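Local coordinates for TRAP solute Binding Protein (Uncultured marine bacterium, PDB 5I7I) that binds aromatic acids such as 3-hydroxybenzoate as a solute-binding protein, probably handing them to a TRAP transporter for uptake into the bacterial cell, at residues 45-50 / 238-243; 52-57 / 258-263; 87-92 / 272-277. All coordinates share one frame; numbering follows the deposited sequence. Where two conformers were deposited one is given.

Contact 1: residues 45-50 / 238-243. With 3HB (3-hydroxybenzoic acid), chain C.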
loop_
_atom_site.group_PDB
_atom_site.type_symbol
_atom_site.label_atom_id
_atom_site.label_comp_id
_atom_site.label_asym_id
_atom_site.label_seq_id
_atom_site.Cartn_x
_atom_site.Cartn_y
_atom_site.Cartn_z
ATOM N N LYS A 45 -11.250 -8.308 -8.999
ATOM C CA LYS A 45 -12.101 -9.262 -9.704
ATOM C C LYS A 45 -13.338 -9.604 -8.895
ATOM O O LYS A 45 -14.453 -9.457 -9.419
ATOM C CB LYS A 45 -11.290 -10.492 -10.112
ATOM C CG LYS A 45 -12.142 -11.627 -10.681
ATOM C CD LYS A 45 -11.268 -12.767 -11.177
ATOM C CE LYS A 45 -12.076 -13.919 -11.756
ATOM N NZ LYS A 45 -12.815 -14.671 -10.714
ATOM N N PRO A 46 -13.245 -10.030 -7.638
ATOM C CA PRO A 46 -14.487 -10.277 -6.892
ATOM C C PRO A 46 -15.314 -9.033 -6.636
ATOM O O PRO A 46 -16.552 -9.124 -6.608
ATOM C CB PRO A 46 -14.015 -10.965 -5.599
ATOM C CG PRO A 46 -12.526 -10.706 -5.534
ATOM C CD PRO A 46 -12.049 -10.518 -6.929
ATOM N N TRP A 47 -14.684 -7.866 -6.459
ATOM C CA TRP A 47 -15.449 -6.631 -6.346
ATOM C C TRP A 47 -16.295 -6.439 -7.595
ATOM O O TRP A 47 -17.501 -6.141 -7.524
ATOM C CB TRP A 47 -14.494 -5.445 -6.134
ATOM C CG TRP A 47 -15.148 -4.131 -5.969
ATOM C CD1 TRP A 47 -15.579 -3.586 -4.815
ATOM C CD2 TRP A 47 -15.421 -3.173 -7.001
ATOM N NE1 TRP A 47 -16.134 -2.345 -5.052
ATOM C CE2 TRP A 47 -16.039 -2.074 -6.393
ATOM C CE3 TRP A 47 -15.200 -3.149 -8.379
ATOM C CZ2 TRP A 47 -16.462 -0.959 -7.119
ATOM C CZ3 TRP A 47 -15.603 -2.037 -9.098
ATOM C CH2 TRP A 47 -16.227 -0.961 -8.465
ATOM N N SER A 48 -15.677 -6.614 -8.755
ATOM C CA SER A 48 -16.395 -6.426 -10.007
ATOM C C SER A 48 -17.510 -7.449 -10.162
ATOM O O SER A 48 -18.560 -7.130 -10.724
ATOM C CB SER A 48 -15.417 -6.471 -11.180
ATOM O OG SER A 48 -15.028 -7.795 -11.484
ATOM N N GLU A 49 -17.318 -8.668 -9.655
ATOM C CA GLU A 49 -18.375 -9.679 -9.738
ATOM C C GLU A 49 -19.546 -9.341 -8.832
ATOM O O GLU A 49 -20.704 -9.610 -9.182
ATOM C CB GLU A 49 -17.826 -11.045 -9.360
ATOM C CG GLU A 49 -16.845 -11.572 -10.352
ATOM C CD GLU A 49 -15.987 -12.699 -9.813
ATOM O OE1 GLU A 49 -15.985 -12.927 -8.581
ATOM O OE2 GLU A 49 -15.326 -13.362 -10.642
ATOM N N LYS A 50 -19.261 -8.795 -7.643
ATOM C CA LYS A 50 -20.330 -8.389 -6.744
ATOM C C LYS A 50 -21.100 -7.219 -7.340
ATOM O O LYS A 50 -22.339 -7.184 -7.276
ATOM C CB LYS A 50 -19.744 -8.070 -5.362
ATOM C CG LYS A 50 -20.764 -7.659 -4.280
ATOM C CD LYS A 50 -20.083 -7.500 -2.888
ATOM C CE LYS A 50 -21.051 -7.067 -1.770
ATOM N NZ LYS A 50 -21.697 -5.742 -2.018
ATOM N N PHE A 238 -2.852 2.208 -0.270
ATOM C CA PHE A 238 -3.426 1.942 -1.576
ATOM C C PHE A 238 -4.657 2.812 -1.808
ATOM O O PHE A 238 -5.420 3.085 -0.884
ATOM C CB PHE A 238 -3.899 0.492 -1.637
ATOM C CG PHE A 238 -2.834 -0.547 -1.415
ATOM C CD1 PHE A 238 -1.603 -0.468 -2.040
ATOM C CD2 PHE A 238 -3.120 -1.638 -0.620
ATOM C CE1 PHE A 238 -0.651 -1.468 -1.863
ATOM C CE2 PHE A 238 -2.193 -2.657 -0.441
ATOM C CZ PHE A 238 -0.956 -2.568 -1.074
ATOM N N LEU A 239 -4.857 3.215 -3.061
ATOM C CA LEU A 239 -6.017 3.989 -3.474
ATOM C C LEU A 239 -6.822 3.155 -4.452
ATOM O O LEU A 239 -6.289 2.685 -5.464
ATOM C CB LEU A 239 -5.596 5.273 -4.182
ATOM C CG LEU A 239 -4.615 6.166 -3.425
ATOM C CD1 LEU A 239 -4.214 7.361 -4.278
ATOM C CD2 LEU A 239 -5.236 6.617 -2.100
ATOM N N PHE A 240 -8.112 3.011 -4.165
ATOM C CA PHE A 240 -9.071 2.368 -5.062
ATOM C C PHE A 240 -10.081 3.462 -5.380
ATOM O O PHE A 240 -10.868 3.857 -4.515
ATOM C CB PHE A 240 -9.695 1.157 -4.374
ATOM C CG PHE A 240 -10.571 0.286 -5.270
ATOM C CD1 PHE A 240 -10.217 -0.042 -6.570
ATOM C CD2 PHE A 240 -11.742 -0.265 -4.738
ATOM C CE1 PHE A 240 -11.041 -0.884 -7.324
ATOM C CE2 PHE A 240 -12.547 -1.071 -5.479
ATOM C CZ PHE A 240 -12.211 -1.372 -6.768
ATOM N N LEU A 241 -9.984 4.017 -6.590
ATOM C CA LEU A 241 -10.631 5.273 -6.940
ATOM C C LEU A 241 -11.407 5.147 -8.236
ATOM O O LEU A 241 -11.022 4.405 -9.139
ATOM C CB LEU A 241 -9.572 6.358 -7.183
ATOM C CG LEU A 241 -8.588 6.637 -6.052
ATOM C CD1 LEU A 241 -7.618 7.699 -6.518
ATOM C CD2 LEU A 241 -9.307 7.069 -4.806
ATOM N N MET A 242 -12.497 5.907 -8.326
ATOM C CA MET A 242 -13.304 5.993 -9.530
ATOM C C MET A 242 -13.303 7.435 -10.014
ATOM O O MET A 242 -13.229 8.388 -9.224
ATOM C CB MET A 242 -14.733 5.553 -9.211
ATOM C CG MET A 242 -15.680 5.536 -10.402
ATOM S SD MET A 242 -17.255 4.793 -9.995
ATOM C CE MET A 242 -16.942 3.063 -10.227
ATOM N N ASN A 243 -13.416 7.598 -11.325
ATOM C CA ASN A 243 -13.540 8.934 -11.889
ATOM C C ASN A 243 -14.820 9.588 -11.384
ATOM O O ASN A 243 -15.897 8.982 -11.405
ATOM C CB ASN A 243 -13.558 8.835 -13.408
ATOM C CG ASN A 243 -13.818 10.177 -14.075
ATOM O OD1 ASN A 243 -14.926 10.462 -14.510
ATOM N ND2 ASN A 243 -12.791 11.004 -14.147
HETATM C "C1'" 3HB C . 4.801 -1.896 -3.246
HETATM O "O1'" 3HB C . 5.605 -2.073 -2.294
HETATM O "O2'" 3HB C . 5.060 -1.051 -4.142
HETATM C C1 3HB C . 3.542 -2.744 -3.363
HETATM C C2 3HB C . 3.173 -3.564 -2.298
HETATM C C3 3HB C . 2.047 -4.343 -2.386
HETATM C C4 3HB C . 1.294 -4.341 -3.530
HETATM C C5 3HB C . 1.656 -3.520 -4.595
HETATM C C6 3HB C . 2.780 -2.724 -4.519
HETATM O O3 3HB C . 1.699 -5.143 -1.322
#
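W47 of helix 38-54 packs on F240 and M242 of strand 237-243, a worked example of helix-on-sheet packing in the two-lobed fold of family 7 solute-binding proteins. The strand lies second from one border of a mixed five-stranded sheet, between 87-91 and 136-143 and antiparallel to both, and the helix lies across one face of it.

At the start of the segment the strand serves the ligand rather than the helix. F238 turns the edge of its ring to 3-hydroxybenzoate, with CZ 3.7 Å from the ligand's O3 and CE1 at a similar distance from the ring carbon C4. L239 ties the strand to T90 of 87-91 through the backbone.

F240 then makes the main contact. With CG anti to the backbone N (chi1 -172°), its ring is carried out from the sheet to the helix, where its CE2-CZ edge meets the face of the W47 indole. The result is a T-shaped stack: centroids of the F240 ring and the five-membered ring of W47 lie 5.0 Å apart, with the planes at 80°. The phenyl edge runs along the fusion bond of the indole: F240 CZ stands 3.7 Å from W47 CD2, and F240 CE2 is equally close to W47 CE2. The indole N-H points elsewhere, with NE1 bonded to the backbone O of N261, which should fix the rotation of the ring that F240 abuts. F43, L139 and I87 add further packing around the pair.

Two residues on, M242 touches the same indole more lightly and from another direction. Its chain runs straight to SD and then bends (chi3 -85°), which brings the methyl to the rim of the six-membered ring, near its plane, with M242 CE 4.5 Å from W47 CH2.

Contact 2: residues 52-57 / 258-263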
loop_
_atom_site.group_PDB
_atom_site.type_symbol
_atom_site.label_atom_id
_atom_site.label_comp_id
_atom_site.label_asym_id
_atom_site.label_seq_id
_atom_site.Cartn_x
_atom_site.Cartn_y
_atom_site.Cartn_z
ATOM N N LEU A 52 -21.366 -6.566 -10.540
ATOM C CA LEU A 52 -22.134 -7.119 -11.649
ATOM C C LEU A 52 -23.406 -7.783 -11.136
ATOM O O LEU A 52 -24.503 -7.530 -11.643
ATOM C CB LEU A 52 -21.271 -8.129 -12.402
ATOM C CG LEU A 52 -21.846 -8.673 -13.705
ATOM C CD1 LEU A 52 -21.904 -7.578 -14.769
ATOM C CD2 LEU A 52 -21.034 -9.866 -14.200
ATOM N N ALA A 53 -23.270 -8.627 -10.115
ATOM C CA ALA A 53 -24.418 -9.353 -9.579
ATOM C C ALA A 53 -25.464 -8.397 -9.028
ATOM O O ALA A 53 -26.666 -8.570 -9.266
ATOM C CB ALA A 53 -23.953 -10.319 -8.493
ATOM N N GLU A 54 -25.032 -7.396 -8.262
ATOM C CA GLU A 54 -25.965 -6.514 -7.564
ATOM C C GLU A 54 -26.600 -5.486 -8.496
ATOM O O GLU A 54 -27.647 -4.913 -8.156
ATOM C CB GLU A 54 -25.287 -5.919 -6.309
ATOM C CG GLU A 54 -24.924 -7.037 -5.267
ATOM C CD GLU A 54 -24.200 -6.571 -4.001
ATOM O OE1 GLU A 54 -23.731 -5.427 -3.928
ATOM O OE2 GLU A 54 -24.096 -7.376 -3.049
ATOM N N SER A 55 -26.039 -5.287 -9.689
ATOM C CA SER A 55 -26.643 -4.443 -10.707
ATOM C C SER A 55 -27.335 -5.253 -11.796
ATOM O O SER A 55 -27.685 -4.696 -12.842
ATOM C CB SER A 55 -25.590 -3.533 -11.335
ATOM O OG SER A 55 -24.661 -4.274 -12.122
ATOM N N ASN A 56 -27.517 -6.556 -11.589
ATOM C CA ASN A 56 -28.264 -7.389 -12.538
ATOM C C ASN A 56 -27.617 -7.373 -13.919
ATOM O O ASN A 56 -28.293 -7.319 -14.954
ATOM C CB ASN A 56 -29.730 -6.974 -12.593
ATOM C CG ASN A 56 -30.382 -7.048 -11.229
ATOM O OD1 ASN A 56 -30.886 -6.049 -10.698
ATOM N ND2 ASN A 56 -30.318 -8.217 -10.629
ATOM N N GLY A 57 -26.287 -7.444 -13.929
ATOM C CA GLY A 57 -25.545 -7.502 -15.167
ATOM C C GLY A 57 -25.349 -6.175 -15.852
ATOM O O GLY A 57 -24.790 -6.142 -16.958
ATOM N N ILE A 258 -22.658 0.996 -6.399
ATOM C CA ILE A 258 -21.272 1.369 -6.160
ATOM C C ILE A 258 -21.059 1.677 -4.681
ATOM O O ILE A 258 -20.104 1.194 -4.060
ATOM C CB ILE A 258 -20.853 2.555 -7.047
ATOM C CG1 ILE A 258 -20.912 2.192 -8.542
ATOM C CG2 ILE A 258 -19.449 3.060 -6.638
ATOM C CD1 ILE A 258 -19.993 1.042 -8.964
ATOM N N ASP A 259 -21.967 2.451 -4.084
ATOM C CA ASP A 259 -21.766 2.881 -2.701
ATOM C C ASP A 259 -21.937 1.733 -1.716
ATOM O O ASP A 259 -21.293 1.733 -0.657
ATOM C CB ASP A 259 -22.668 4.070 -2.405
ATOM C CG ASP A 259 -22.252 5.310 -3.198
ATOM O OD1 ASP A 259 -21.036 5.476 -3.409
ATOM O OD2 ASP A 259 -23.103 6.121 -3.591
ATOM N N ASN A 260 -22.732 0.725 -2.068
ATOM C CA ASN A 260 -22.828 -0.500 -1.283
ATOM C C ASN A 260 -21.553 -1.320 -1.382
ATOM O O ASN A 260 -21.376 -2.280 -0.620
ATOM C CB ASN A 260 -24.030 -1.320 -1.763
ATOM C CG ASN A 260 -24.369 -2.502 -0.848
ATOM O OD1 ASN A 260 -24.464 -3.648 -1.300
ATOM N ND2 ASN A 260 -24.585 -2.220 0.423
ATOM N N ASN A 261 -20.678 -0.959 -2.294
ATOM C CA ASN A 261 -19.396 -1.604 -2.509
ATOM C C ASN A 261 -18.266 -0.601 -2.396
ATOM O O ASN A 261 -17.310 -0.619 -3.169
ATOM C CB ASN A 261 -19.407 -2.302 -3.861
ATOM C CG ASN A 261 -20.294 -3.510 -3.845
ATOM O OD1 ASN A 261 -19.887 -4.552 -3.353
ATOM N ND2 ASN A 261 -21.532 -3.370 -4.318
ATOM N N ALA A 262 -18.395 0.315 -1.439
ATOM C CA ALA A 262 -17.412 1.359 -1.217
ATOM C C ALA A 262 -17.424 1.707 0.264
ATOM O O ALA A 262 -18.268 1.236 1.036
ATOM C CB ALA A 262 -17.699 2.596 -2.082
ATOM N N GLY A 263 -16.476 2.541 0.646
ATOM C CA GLY A 263 -16.467 3.151 1.958
ATOM C C GLY A 263 -15.835 2.264 3.022
ATOM O O GLY A 263 -15.072 1.348 2.734
#
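E54 and N261 meet through a single directional bond: N261 ND2 donates to E54 OE1 at 3.0 Å, with an N-H...O angle of 167°. The carboxylate oxygen is approached nearly along its C-O axis, and it lies close to the plane of the donor amide, although the two flat groups are turned 44° against each other. E54 reaches across with its chain extended beyond CG.

K50, one helical turn before E54, forms the second shell and is the strongest polar partner of both. Within helix 38-54 its NZ makes a salt bridge to E54 OE1, and it is also hydrogen-bonded to N261 OD1, so lysine, carboxylate and amide close a small polar ring. The lysine probably stabilises the charged form of the carboxylate. N261 ND2 is also bonded to the backbone O of V257, which helps to set how the amide is turned.

The place is where two helices stop. Helix 38-54 ends in a Schellman motif, in which G57 N bonds to L52 O at 2.9 Å and N56 N to A53 O at 3.2 Å, with N56 at positive phi as the C-prime residue. On the other side, N261 N bonds to I258 O at 2.8 Å near the end of helix 252-259. Further out, S55 OG links V51 O to the N of I59, and D259 reaches K137 and Y247.

Contact 3: residues 87-92 / 272-277. With 3HB (3-hydroxybenzoic acid), chain C.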
loop_
_atom_site.group_PDB
_atom_site.type_symbol
_atom_site.label_atom_id
_atom_site.label_comp_id
_atom_site.label_asym_id
_atom_site.label_seq_id
_atom_site.Cartn_x
_atom_site.Cartn_y
_atom_site.Cartn_z
ATOM N N ILE A 87 -11.730 3.494 -13.283
ATOM C CA ILE A 87 -11.379 2.991 -11.954
ATOM C C ILE A 87 -9.911 2.599 -11.978
ATOM O O ILE A 87 -9.429 2.031 -12.964
ATOM C CB ILE A 87 -12.223 1.760 -11.540
ATOM C CG1 ILE A 87 -13.721 2.026 -11.702
ATOM C CG2 ILE A 87 -11.899 1.325 -10.097
ATOM C CD1 ILE A 87 -14.564 0.782 -11.499
ATOM N N VAL A 88 -9.198 2.882 -10.885
ATOM C CA VAL A 88 -7.833 2.398 -10.718
ATOM C C VAL A 88 -7.635 1.862 -9.315
ATOM O O VAL A 88 -8.319 2.242 -8.366
ATOM C CB VAL A 88 -6.747 3.438 -11.037
ATOM C CG1 VAL A 88 -6.917 3.935 -12.464
ATOM C CG2 VAL A 88 -6.781 4.566 -10.040
ATOM N N TRP A 89 -6.653 0.959 -9.207
ATOM C CA TRP A 89 -6.049 0.571 -7.940
ATOM C C TRP A 89 -4.576 0.915 -8.041
ATOM O O TRP A 89 -3.911 0.538 -9.010
ATOM C CB TRP A 89 -6.245 -0.918 -7.667
ATOM C CG TRP A 89 -5.686 -1.379 -6.334
ATOM C CD1 TRP A 89 -6.363 -1.473 -5.167
ATOM C CD2 TRP A 89 -4.358 -1.836 -6.066
ATOM N NE1 TRP A 89 -5.541 -1.938 -4.174
ATOM C CE2 TRP A 89 -4.305 -2.172 -4.702
ATOM C CE3 TRP A 89 -3.212 -1.992 -6.839
ATOM C CZ2 TRP A 89 -3.154 -2.668 -4.099
ATOM C CZ3 TRP A 89 -2.064 -2.458 -6.237
ATOM C CH2 TRP A 89 -2.042 -2.791 -4.884
ATOM N N THR A 90 -4.063 1.656 -7.061
ATOM C CA THR A 90 -2.666 2.044 -7.142
ATOM C C THR A 90 -2.106 2.299 -5.747
ATOM O O THR A 90 -2.800 2.162 -4.743
ATOM C CB THR A 90 -2.527 3.257 -8.062
ATOM O OG1 THR A 90 -1.134 3.464 -8.304
ATOM C CG2 THR A 90 -3.151 4.500 -7.445
ATOM N N VAL A 91 -0.822 2.657 -5.707
ATOM C CA VAL A 91 -0.126 3.044 -4.479
ATOM C C VAL A 91 -0.054 4.564 -4.451
ATOM O O VAL A 91 0.479 5.172 -5.382
ATOM C CB VAL A 91 1.284 2.426 -4.417
ATOM C CG1 VAL A 91 2.061 2.922 -3.211
ATOM C CG2 VAL A 91 1.229 0.881 -4.354
ATOM N N ALA A 92 -0.587 5.183 -3.391
ATOM C CA ALA A 92 -0.671 6.643 -3.336
ATOM C C ALA A 92 0.696 7.281 -3.520
ATOM O O ALA A 92 0.858 8.235 -4.291
ATOM C CB ALA A 92 -1.249 7.080 -1.992
ATOM N N GLN A 272 -8.835 -6.917 5.812
ATOM C CA GLN A 272 -8.914 -8.326 6.186
ATOM C C GLN A 272 -8.317 -9.207 5.099
ATOM O O GLN A 272 -7.557 -10.138 5.376
ATOM C CB GLN A 272 -10.372 -8.706 6.450
ATOM C CG GLN A 272 -10.929 -8.032 7.703
ATOM C CD GLN A 272 -12.424 -8.204 7.849
ATOM O OE1 GLN A 272 -13.144 -8.335 6.861
ATOM N NE2 GLN A 272 -12.896 -8.216 9.080
ATOM N N LEU A 273 -8.652 -8.918 3.850
ATOM C CA LEU A 273 -8.080 -9.685 2.750
ATOM C C LEU A 273 -6.570 -9.568 2.729
ATOM O O LEU A 273 -5.874 -10.565 2.531
ATOM C CB LEU A 273 -8.649 -9.206 1.427
ATOM C CG LEU A 273 -10.062 -9.669 1.100
ATOM C CD1 LEU A 273 -10.640 -8.817 0.004
ATOM C CD2 LEU A 273 -10.063 -11.132 0.704
ATOM N N TRP A 274 -6.045 -8.345 2.889
ATOM C CA TRP A 274 -4.599 -8.163 2.787
ATOM C C TRP A 274 -3.862 -8.837 3.941
ATOM O O TRP A 274 -2.755 -9.349 3.744
ATOM C CB TRP A 274 -4.219 -6.686 2.623
ATOM C CG TRP A 274 -3.826 -6.404 1.201
ATOM C CD1 TRP A 274 -2.566 -6.398 0.705
ATOM C CD2 TRP A 274 -4.704 -6.157 0.096
ATOM N NE1 TRP A 274 -2.592 -6.150 -0.644
ATOM C CE2 TRP A 274 -3.892 -5.991 -1.043
ATOM C CE3 TRP A 274 -6.093 -6.058 -0.046
ATOM C CZ2 TRP A 274 -4.425 -5.720 -2.307
ATOM C CZ3 TRP A 274 -6.617 -5.774 -1.299
ATOM C CH2 TRP A 274 -5.787 -5.614 -2.409
ATOM N N ASP A 275 -4.455 -8.889 5.137
ATOM C CA ASP A 275 -3.858 -9.687 6.198
ATOM C C ASP A 275 -3.801 -11.149 5.779
ATOM O O ASP A 275 -2.785 -11.830 5.958
ATOM C CB ASP A 275 -4.669 -9.526 7.485
ATOM C CG ASP A 275 -4.450 -8.182 8.175
ATOM O OD1 ASP A 275 -3.306 -7.686 8.143
ATOM O OD2 ASP A 275 -5.418 -7.651 8.749
ATOM N N GLY A 276 -4.898 -11.657 5.225
ATOM C CA GLY A 276 -4.915 -13.048 4.810
ATOM C C GLY A 276 -3.940 -13.347 3.690
ATOM O O GLY A 276 -3.404 -14.463 3.600
ATOM N N PHE A 277 -3.734 -12.390 2.780
ATOM C CA PHE A 277 -2.868 -12.660 1.641
ATOM C C PHE A 277 -1.430 -12.930 2.069
ATOM O O PHE A 277 -0.679 -13.586 1.328
ATOM C CB PHE A 277 -2.837 -11.483 0.669
ATOM C CG PHE A 277 -4.147 -11.152 -0.025
ATOM C CD1 PHE A 277 -5.124 -12.094 -0.308
ATOM C CD2 PHE A 277 -4.355 -9.851 -0.438
ATOM C CE1 PHE A 277 -6.283 -11.720 -0.973
ATOM C CE2 PHE A 277 -5.499 -9.484 -1.084
ATOM C CZ PHE A 277 -6.469 -10.418 -1.362
HETATM C "C1'" 3HB C . 4.801 -1.896 -3.246
HETATM O "O1'" 3HB C . 5.605 -2.073 -2.294
HETATM O "O2'" 3HB C . 5.060 -1.051 -4.142
HETATM C C1 3HB C . 3.542 -2.744 -3.363
HETATM C C2 3HB C . 3.173 -3.564 -2.298
HETATM C C3 3HB C . 2.047 -4.343 -2.386
HETATM C C4 3HB C . 1.294 -4.341 -3.530
HETATM C C5 3HB C . 1.656 -3.520 -4.595
HETATM C C6 3HB C . 2.780 -2.724 -4.519
HETATM O O3 3HB C . 1.699 -5.143 -1.322
#
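W89 and W274 bring two indoles together at the cleft where 3-hydroxybenzoate binds, one from strand 87-91 and the other from the long helix 264-287. From CB of W89, directed at the helix, CG continues anti to the backbone N (chi1 -178°) and so carries the indole clear of the strand. On the side of the five-membered ring, NE1 passes 4.1 Å from W274 CH2. Beyond the ring-fusion atom CE2, CZ2 makes the closest approach of the two residues, with W89 CZ2 3.8 Å from W274 CZ2. At the far end, W89 CH2 turns to the ligand and lies 3.8 Å from its ring carbon C5, with C4 little farther away, both beside the edge of the indole.

The two tryptophans are nearly parallel, with planes at 13°, yet slid so far past one another that they barely overlap: the centroid of the five-membered ring of W89 is 5.8 Å from that of the six-membered ring of W274. F277, in the same helix, sets the edge of its ring over one face of W274, with F277 CE2 3.5 Å above it. F238 and F142 fill in around both indoles.

V91 extends the ligand wall, its CG2 branch 3.9 Å from 3HB C6. Polar recognition comes through hydrogen bonds between the ligand and Y94, R168 and E210, the last also weakly bonded to W274 NE1. With no polar bond between them, the indoles pack by van der Waals contact, and W89, backed by W274, joins V91 in offering the aromatic ring an apolar surface while polar residues hold its substituents.

How the contacts relate
Contacts 1 and 3 are buried and aromatic, whereas contact 2 sits nearer the surface, its centre about 24 Å from the centre of the chain, and is polar and partly charged. Contacts 1 and 3 share one sheet through the neighbouring strands 237-243 and 87-91, and F238 in one and W89 and V91 in the other touch 3-hydroxybenzoate. Their ring geometry differs: an upright edge on a face under the helix in contact 1, slid near-parallel planes at the cleft in contact 3. Contacts 1 and 2 share helix 38-54, and two residues of 45-50 bond to N261. Contacts 2 and 3 do not touch, their nearest atoms about 6 Å apart, though helices 252-259 and 264-287 are consecutive.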